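Local coordinates for protein esterase A (Caulobacter crescentus, PDB 5GKV) that is probably a serine hydrolase with esterase activity, built on the fold of beta-lactamases and penicillin-binding proteins, at residues D73-L78 with G203-I208; K83-L88 with A274-A279. All blocks are in the same frame, centred on the assembly; numbering follows the deposited sequence.

Contact 1: D73-L78 with G203-I208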
ATOM      1  N   ASP A  73      -8.571  -6.498 -17.519  1.00 14.47           N
ATOM      2  CA  ASP A  73      -7.185  -6.916 -17.344  1.00 17.64           C
ATOM      3  C   ASP A  73      -6.227  -5.731 -17.248  1.00 17.95           C
ATOM      4  O   ASP A  73      -5.008  -5.918 -17.302  1.00 16.12           O
ATOM      5  CB  ASP A  73      -6.789  -7.866 -18.487  1.00 23.15           C
ATOM      6  CG  ASP A  73      -7.767  -9.057 -18.633  1.00 34.27           C
ATOM      7  OD1 ASP A  73      -8.198  -9.642 -17.602  1.00 30.08           O
ATOM      8  OD2 ASP A  73      -8.131  -9.396 -19.786  1.00 33.36           O
ATOM      9  N   THR A  74      -6.744  -4.513 -17.090  1.00 14.22           N
ATOM     10  CA  THR A  74      -5.876  -3.346 -17.002  1.00 14.17           C
ATOM     11  C   THR A  74      -5.188  -3.311 -15.635  1.00 14.36           C
ATOM     12  O   THR A  74      -5.867  -3.225 -14.607  1.00 13.33           O
ATOM     13  CB  THR A  74      -6.685  -2.067 -17.209  1.00 13.60           C
ATOM     14  OG1 THR A  74      -7.169  -1.990 -18.549  1.00 14.62           O
ATOM     15  CG2 THR A  74      -5.831  -0.846 -16.896  1.00 11.92           C
ATOM     16  N   LEU A  75      -3.853  -3.350 -15.620  1.00 12.20           N
ATOM     17  CA  LEU A  75      -3.060  -3.192 -14.399  1.00 12.45           C
ATOM     18  C   LEU A  75      -2.693  -1.729 -14.186  1.00 14.96           C
ATOM     19  O   LEU A  75      -2.538  -0.971 -15.150  1.00 16.31           O
ATOM     20  CB  LEU A  75      -1.765  -4.013 -14.467  1.00 14.99           C
ATOM     21  CG  LEU A  75      -1.929  -5.526 -14.535  1.00 14.79           C
ATOM     22  CD1 LEU A  75      -0.581  -6.186 -14.834  1.00 13.33           C
ATOM     23  CD2 LEU A  75      -2.495  -5.996 -13.196  1.00 16.10           C
ATOM     24  N   THR A  76      -2.544  -1.334 -12.913  1.00 12.56           N
ATOM     25  CA  THR A  76      -2.129   0.029 -12.579  1.00 14.72           C
ATOM     26  C   THR A  76      -1.090  -0.017 -11.472  1.00 13.61           C
ATOM     27  O   THR A  76      -1.190  -0.829 -10.546  1.00 12.96           O
ATOM     28  CB  THR A  76      -3.319   0.928 -12.131  1.00 15.07           C
ATOM     29  OG1 THR A  76      -4.363   0.873 -13.114  1.00 14.40           O
ATOM     30  CG2 THR A  76      -2.898   2.389 -12.005  1.00 15.26           C
ATOM     31  N   ALA A  77      -0.103   0.865 -11.559  1.00 14.39           N
ATOM     32  CA  ALA A  77       0.814   1.067 -10.438  1.00 16.33           C
ATOM     33  C   ALA A  77       0.057   1.489  -9.177  1.00 13.75           C
ATOM     34  O   ALA A  77      -0.761   2.403  -9.209  1.00 15.41           O
ATOM     35  CB  ALA A  77       1.856   2.126 -10.809  1.00 17.10           C
ATOM     36  N   LEU A  78       0.367   0.838  -8.051  1.00 13.63           N
ATOM     37  CA  LEU A  78      -0.349   1.057  -6.799  1.00 15.32           C
ATOM     38  C   LEU A  78       0.329   2.067  -5.882  1.00 14.21           C
ATOM     39  O   LEU A  78      -0.303   2.538  -4.932  1.00 14.44           O
ATOM     40  CB  LEU A  78      -0.495  -0.271  -6.031  1.00 15.61           C
ATOM     41  CG  LEU A  78      -1.198  -1.410  -6.768  1.00 15.52           C
ATOM     42  CD1 LEU A  78      -1.197  -2.706  -5.896  1.00 12.52           C
ATOM     43  CD2 LEU A  78      -2.636  -1.008  -7.196  1.00 12.71           C
ATOM     44  N   GLY A 203      -5.321 -17.133  -7.989  1.00 20.44           N
ATOM     45  CA  GLY A 203      -5.645 -16.379  -9.186  1.00 24.05           C
ATOM     46  C   GLY A 203      -5.864 -14.892  -8.952  1.00 24.90           C
ATOM     47  O   GLY A 203      -6.849 -14.323  -9.429  1.00 27.59           O
ATOM     48  N   LEU A 204      -4.965 -14.242  -8.213  1.00 19.16           N
ATOM     49  CA  LEU A 204      -5.058 -12.810  -7.951  1.00 21.80           C
ATOM     50  C   LEU A 204      -4.192 -12.059  -8.953  1.00 20.92           C
ATOM     51  O   LEU A 204      -3.008 -12.367  -9.106  1.00 18.35           O
ATOM     52  CB  LEU A 204      -4.617 -12.473  -6.524  1.00 17.39           C
ATOM     53  CG  LEU A 204      -5.442 -13.157  -5.421  1.00 23.17           C
ATOM     54  CD1 LEU A 204      -4.877 -12.873  -4.057  1.00 24.94           C
ATOM     55  CD2 LEU A 204      -6.887 -12.708  -5.473  1.00 28.14           C
ATOM     56  N   ASP A 205      -4.781 -11.059  -9.617  1.00 18.02           N
ATOM     57  CA  ASP A 205      -4.038 -10.255 -10.588  1.00 18.27           C
ATOM     58  C   ASP A 205      -3.328  -9.120  -9.845  1.00 18.19           C
ATOM     59  O   ASP A 205      -3.704  -7.946  -9.909  1.00 15.74           O
ATOM     60  CB  ASP A 205      -4.973  -9.734 -11.680  1.00 19.32           C
ATOM     61  CG  ASP A 205      -4.235  -9.404 -12.958  1.00 21.43           C
ATOM     62  OD1 ASP A 205      -3.002  -9.657 -13.037  1.00 18.35           O
ATOM     63  OD2 ASP A 205      -4.887  -8.926 -13.901  1.00 19.49           O
ATOM     64  N   LEU A 206      -2.270  -9.511  -9.130  1.00 16.02           N
ATOM     65  CA  LEU A 206      -1.532  -8.628  -8.235  1.00 16.42           C
ATOM     66  C   LEU A 206      -0.074  -9.063  -8.252  1.00 17.77           C
ATOM     67  O   LEU A 206       0.219 -10.263  -8.168  1.00 19.64           O
ATOM     68  CB  LEU A 206      -2.111  -8.682  -6.812  1.00 15.04           C
ATOM     69  CG  LEU A 206      -1.173  -8.210  -5.690  1.00 16.45           C
ATOM     70  CD1 LEU A 206      -0.933  -6.686  -5.746  1.00 14.74           C
ATOM     71  CD2 LEU A 206      -1.669  -8.657  -4.308  1.00 19.92           C
ATOM     72  N   TRP A 207       0.829  -8.089  -8.364  1.00 17.13           N
ATOM     73  CA  TRP A 207       2.228  -8.348  -8.665  1.00 15.12           C
ATOM     74  C   TRP A 207       3.120  -7.366  -7.921  1.00 18.84           C
ATOM     75  O   TRP A 207       2.829  -6.168  -7.869  1.00 19.33           O
ATOM     76  CB  TRP A 207       2.512  -8.185 -10.166  1.00 17.33           C
ATOM     77  CG  TRP A 207       1.577  -8.893 -11.073  1.00 17.36           C
ATOM     78  CD1 TRP A 207       0.269  -8.580 -11.327  1.00 16.36           C
ATOM     79  CD2 TRP A 207       1.881 -10.034 -11.893  1.00 23.84           C
ATOM     80  NE1 TRP A 207      -0.269  -9.466 -12.231  1.00 19.03           N
ATOM     81  CE2 TRP A 207       0.697 -10.366 -12.601  1.00 22.38           C
ATOM     82  CE3 TRP A 207       3.032 -10.804 -12.098  1.00 17.80           C
ATOM     83  CZ2 TRP A 207       0.637 -11.429 -13.493  1.00 19.29           C
ATOM     84  CZ3 TRP A 207       2.970 -11.866 -12.986  1.00 23.42           C
ATOM     85  CH2 TRP A 207       1.779 -12.167 -13.673  1.00 24.88           C
ATOM     86  N   ILE A 208       4.235  -7.857  -7.392  1.00 16.51           N
ATOM     87  CA  ILE A 208       5.349  -6.997  -7.003  1.00 18.64           C
ATOM     88  C   ILE A 208       6.553  -7.501  -7.785  1.00 23.50           C
ATOM     89  O   ILE A 208       7.026  -8.623  -7.552  1.00 20.12           O
ATOM     90  CB  ILE A 208       5.607  -7.009  -5.491  1.00 12.77           C
ATOM     91  CG1 ILE A 208       4.380  -6.472  -4.735  1.00 16.50           C
ATOM     92  CG2 ILE A 208       6.841  -6.171  -5.162  1.00 17.98           C
ATOM     93  CD1 ILE A 208       4.536  -6.508  -3.194  1.00 14.88           C
TER
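Two flat groups of 203-208, the carboxylate of Asp205 and the indole of Trp207, receive the forked end of Leu75. Its CD2 alone lies above the carboxylate plane, 3.7 Å from Asp205 OD1 and 3.8 Å from both CG and OD2 of the same residue. Both methyls reach the indole, Leu75 CD1 obliquely at 4.2 Å from Trp207 NE1 and Leu75 CD2 at 4.2 Å from Trp207 CD1. At the edge of the indole, Trp207 NE1 donates to Asp205 OD1 at 2.9 Å, almost straight (N-H...O 172°) and in the ring plane; the bond meets the oxygen nearly along its C-O axis and should restrain the rotation of both groups. With CG anti to the backbone N (chi1 -157°), Asp205 lays its carboxylate under the CD2 methyl of Leu75. Asp205 OD2 forms a salt bridge with Arg217, whose NH1 also binds the carbonyl of Asp73. This cation probably eases the proximity of the Asp73 and Asp205 carboxylates, 5.0 Å apart between Asp73 OD1 and Asp205 OD2. A second, wholly apolar touch joins Leu78 CD1 to Leu206 CD1 at 4.0 Å, the side chains crossing at about a right angle beside helix 270-281. Strands 76-77 and 206-208 are the outer members of a three-stranded antiparallel sheet, and Leu78 and Leu206 meet over its central strand 266-268, where both pack on Ala268, within a fold of the beta-lactamase family.

Contact 2: K83-L88 with A274-A279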
ATOM      1  N   LYS A  83       2.195  -0.983   0.222  1.00 14.90           N
ATOM      2  CA  LYS A  83       2.656  -1.213   1.592  1.00 15.11           C
ATOM      3  C   LYS A  83       1.716  -2.111   2.390  1.00 16.13           C
ATOM      4  O   LYS A  83       2.159  -2.793   3.325  1.00 14.90           O
ATOM      5  CB  LYS A  83       2.832   0.128   2.323  1.00 13.09           C
ATOM      6  CG  LYS A  83       3.915   1.012   1.704  1.00 17.69           C
ATOM      7  CD  LYS A  83       4.313   2.138   2.651  1.00 16.28           C
ATOM      8  CE  LYS A  83       5.543   2.886   2.135  1.00 19.52           C
ATOM      9  NZ  LYS A  83       5.224   3.666   0.882  1.00 23.93           N
ATOM     10  N   ALA A  84       0.416  -2.116   2.065  1.00 15.23           N
ATOM     11  CA  ALA A  84      -0.494  -3.039   2.739  1.00 15.52           C
ATOM     12  C   ALA A  84      -0.143  -4.483   2.408  1.00 17.39           C
ATOM     13  O   ALA A  84      -0.280  -5.374   3.258  1.00 14.35           O
ATOM     14  CB  ALA A  84      -1.950  -2.742   2.347  1.00 16.05           C
ATOM     15  N   VAL A  85       0.317  -4.730   1.173  1.00 14.53           N
ATOM     16  CA  VAL A  85       0.748  -6.071   0.781  1.00 16.29           C
ATOM     17  C   VAL A  85       2.032  -6.450   1.513  1.00 16.52           C
ATOM     18  O   VAL A  85       2.163  -7.569   2.027  1.00 17.89           O
ATOM     19  CB  VAL A  85       0.921  -6.171  -0.749  1.00 14.73           C
ATOM     20  CG1 VAL A  85       1.387  -7.611  -1.155  1.00 16.55           C
ATOM     21  CG2 VAL A  85      -0.391  -5.817  -1.465  1.00 16.58           C
ATOM     22  N   ALA A  86       2.994  -5.524   1.587  1.00 14.27           N
ATOM     23  CA  ALA A  86       4.208  -5.797   2.344  1.00 15.37           C
ATOM     24  C   ALA A  86       3.876  -6.102   3.798  1.00 15.53           C
ATOM     25  O   ALA A  86       4.443  -7.026   4.397  1.00 18.57           O
ATOM     26  CB  ALA A  86       5.164  -4.607   2.242  1.00 14.58           C
ATOM     27  N   ALA A  87       2.934  -5.348   4.374  1.00 16.64           N
ATOM     28  CA  ALA A  87       2.578  -5.571   5.770  1.00 18.60           C
ATOM     29  C   ALA A  87       1.983  -6.957   5.966  1.00 16.45           C
ATOM     30  O   ALA A  87       2.322  -7.654   6.930  1.00 16.82           O
ATOM     31  CB  ALA A  87       1.612  -4.495   6.247  1.00 14.14           C
ATOM     32  N   LEU A  88       1.107  -7.376   5.050  1.00 16.37           N
ATOM     33  CA  LEU A  88       0.529  -8.711   5.128  1.00 14.42           C
ATOM     34  C   LEU A  88       1.611  -9.784   5.057  1.00 15.13           C
ATOM     35  O   LEU A  88       1.577 -10.756   5.815  1.00 14.21           O
ATOM     36  CB  LEU A  88      -0.499  -8.892   4.001  1.00 15.73           C
ATOM     37  CG  LEU A  88      -1.354 -10.170   3.925  1.00 19.33           C
ATOM     38  CD1 LEU A  88      -2.477  -9.932   2.956  1.00 25.08           C
ATOM     39  CD2 LEU A  88      -0.605 -11.370   3.438  1.00 31.44           C
ATOM     40  N   ALA A 274      -9.200  -6.142  -3.369  1.00 14.00           N
ATOM     41  CA  ALA A 274     -10.380  -6.333  -2.530  1.00 14.76           C
ATOM     42  C   ALA A 274     -10.464  -7.768  -2.030  1.00 15.25           C
ATOM     43  O   ALA A 274     -10.854  -8.010  -0.879  1.00 17.07           O
ATOM     44  CB  ALA A 274     -11.656  -5.945  -3.301  1.00 15.18           C
ATOM     45  N   ARG A 275     -10.093  -8.736  -2.877  1.00 13.20           N
ATOM     46  CA  ARG A 275     -10.095 -10.131  -2.454  1.00 16.15           C
ATOM     47  C   ARG A 275      -9.014 -10.391  -1.410  1.00 17.38           C
ATOM     48  O   ARG A 275      -9.273 -11.057  -0.401  1.00 16.47           O
ATOM     49  CB  ARG A 275      -9.915 -11.045  -3.669  1.00 17.94           C
ATOM     50  CG  ARG A 275     -11.077 -10.984  -4.653  1.00 19.56           C
ATOM     51  CD  ARG A 275     -10.850 -11.877  -5.872  1.00 19.69           C
ATOM     52  NE  ARG A 275     -10.600 -13.251  -5.471  1.00 26.15           N
ATOM     53  CZ  ARG A 275      -9.858 -14.115  -6.164  1.00 32.56           C
ATOM     54  NH1 ARG A 275      -9.285 -13.743  -7.306  1.00 31.82           N
ATOM     55  NH2 ARG A 275      -9.676 -15.351  -5.707  1.00 34.50           N
ATOM     56  N   LEU A 276      -7.807  -9.856  -1.624  1.00 15.75           N
ATOM     57  CA  LEU A 276      -6.722 -10.079  -0.672  1.00 17.60           C
ATOM     58  C   LEU A 276      -7.049  -9.467   0.685  1.00 21.34           C
ATOM     59  O   LEU A 276      -6.944 -10.137   1.724  1.00 18.36           O
ATOM     60  CB  LEU A 276      -5.402  -9.522  -1.227  1.00 13.79           C
ATOM     61  CG  LEU A 276      -4.174  -9.735  -0.323  1.00 18.06           C
ATOM     62  CD1 LEU A 276      -3.890 -11.217  -0.137  1.00 23.88           C
ATOM     63  CD2 LEU A 276      -2.962  -9.039  -0.895  1.00 23.34           C
ATOM     64  N   MET A 277      -7.451  -8.186   0.703  1.00 16.15           N
ATOM     65  CA  MET A 277      -7.865  -7.579   1.959  1.00 17.18           C
ATOM     66  C   MET A 277      -9.121  -8.244   2.505  1.00 17.15           C
ATOM     67  O   MET A 277      -9.320  -8.272   3.726  1.00 17.71           O
ATOM     68  CB  MET A 277      -8.103  -6.073   1.784  1.00 13.87           C
ATOM     69  CG  MET A 277      -6.884  -5.281   1.342  1.00 16.56           C
ATOM     70  SD  MET A 277      -5.428  -5.477   2.399  1.00 16.94           S
ATOM     71  CE  MET A 277      -5.922  -4.397   3.750  1.00 16.25           C
ATOM     72  N   GLY A 278      -9.967  -8.787   1.621  1.00 15.45           N
ATOM     73  CA  GLY A 278     -11.142  -9.519   2.076  1.00 18.72           C
ATOM     74  C   GLY A 278     -10.793 -10.703   2.963  1.00 19.91           C
ATOM     75  O   GLY A 278     -11.506 -10.999   3.927  1.00 22.36           O
ATOM     76  N   ALA A 279      -9.687 -11.389   2.656  1.00 19.74           N
ATOM     77  CA  ALA A 279      -9.245 -12.478   3.518  1.00 22.09           C
ATOM     78  C   ALA A 279      -8.940 -11.975   4.925  1.00 23.77           C
ATOM     79  O   ALA A 279      -9.278 -12.635   5.915  1.00 22.33           O
ATOM     80  CB  ALA A 279      -8.023 -13.173   2.915  1.00 23.61           C
TER
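Leu276 sends its CB toward helix 82-95, and CG, anti to the backbone N (chi1 -178°), carries the fork onward to the side chain of Leu88. CG already lies 3.7 Å from Leu88 CD1. Beyond it, Leu276 CD1 approaches the same methyl to 3.6 Å, while Leu276 CD2 stands 4.0 Å from Leu88 CD1 and 4.2 Å from Val85 CG2. One methyl of Leu88 thus packs against the whole branched end of Leu276, the two leucines meeting tip to tip, whereas Val85 crosses Leu276 at about a right angle. The axes of 83-88 and 274-279 approach to 11.5 Å, with 38° between their N-to-C directions, a separation spanned chiefly by the two leucines. Helix 82-95 is the buried central helix of the beta-lactamase and penicillin-binding protein fold, and Lys83 occupies the position expected for the lysine of the family's Ser-x-x-Lys motif. Lys83 takes no part in the packing against 274-279, and its NZ hydrogen-bonds to Tyr169 OH and to the carbonyl oxygens of Pro171 and Ser263. One turn back along the interface from Leu88, the small Ala84 is met by Met277, whose folded chain brings SD to 4.4 Å from Ala84 CB. Ile198 of helix 190-202 covers both Leu88 and Leu276.

The centre of contact 2 lies about 8 Å from the centre of the chain, that of contact 1 about 13 Å, and every residue that touches in contact 2 is buried. Contact 1 is also largely buried, but Asp205 and Trp207 are partly exposed, and there polar groups share the interface with leucines; between the two helices the chemistry is purely apolar. The two contacts adjoin: Leu206 CD2 packs on Leu276 CD2 at 3.7 Å, and Ile208 CD1 on Val85 CG1 at 3.9 Å. Helix 270-281, one partner of contact 2, also lies beside Leu78 and Leu206 of contact 1, while strand 76-77 leads along the chain into helix 82-95.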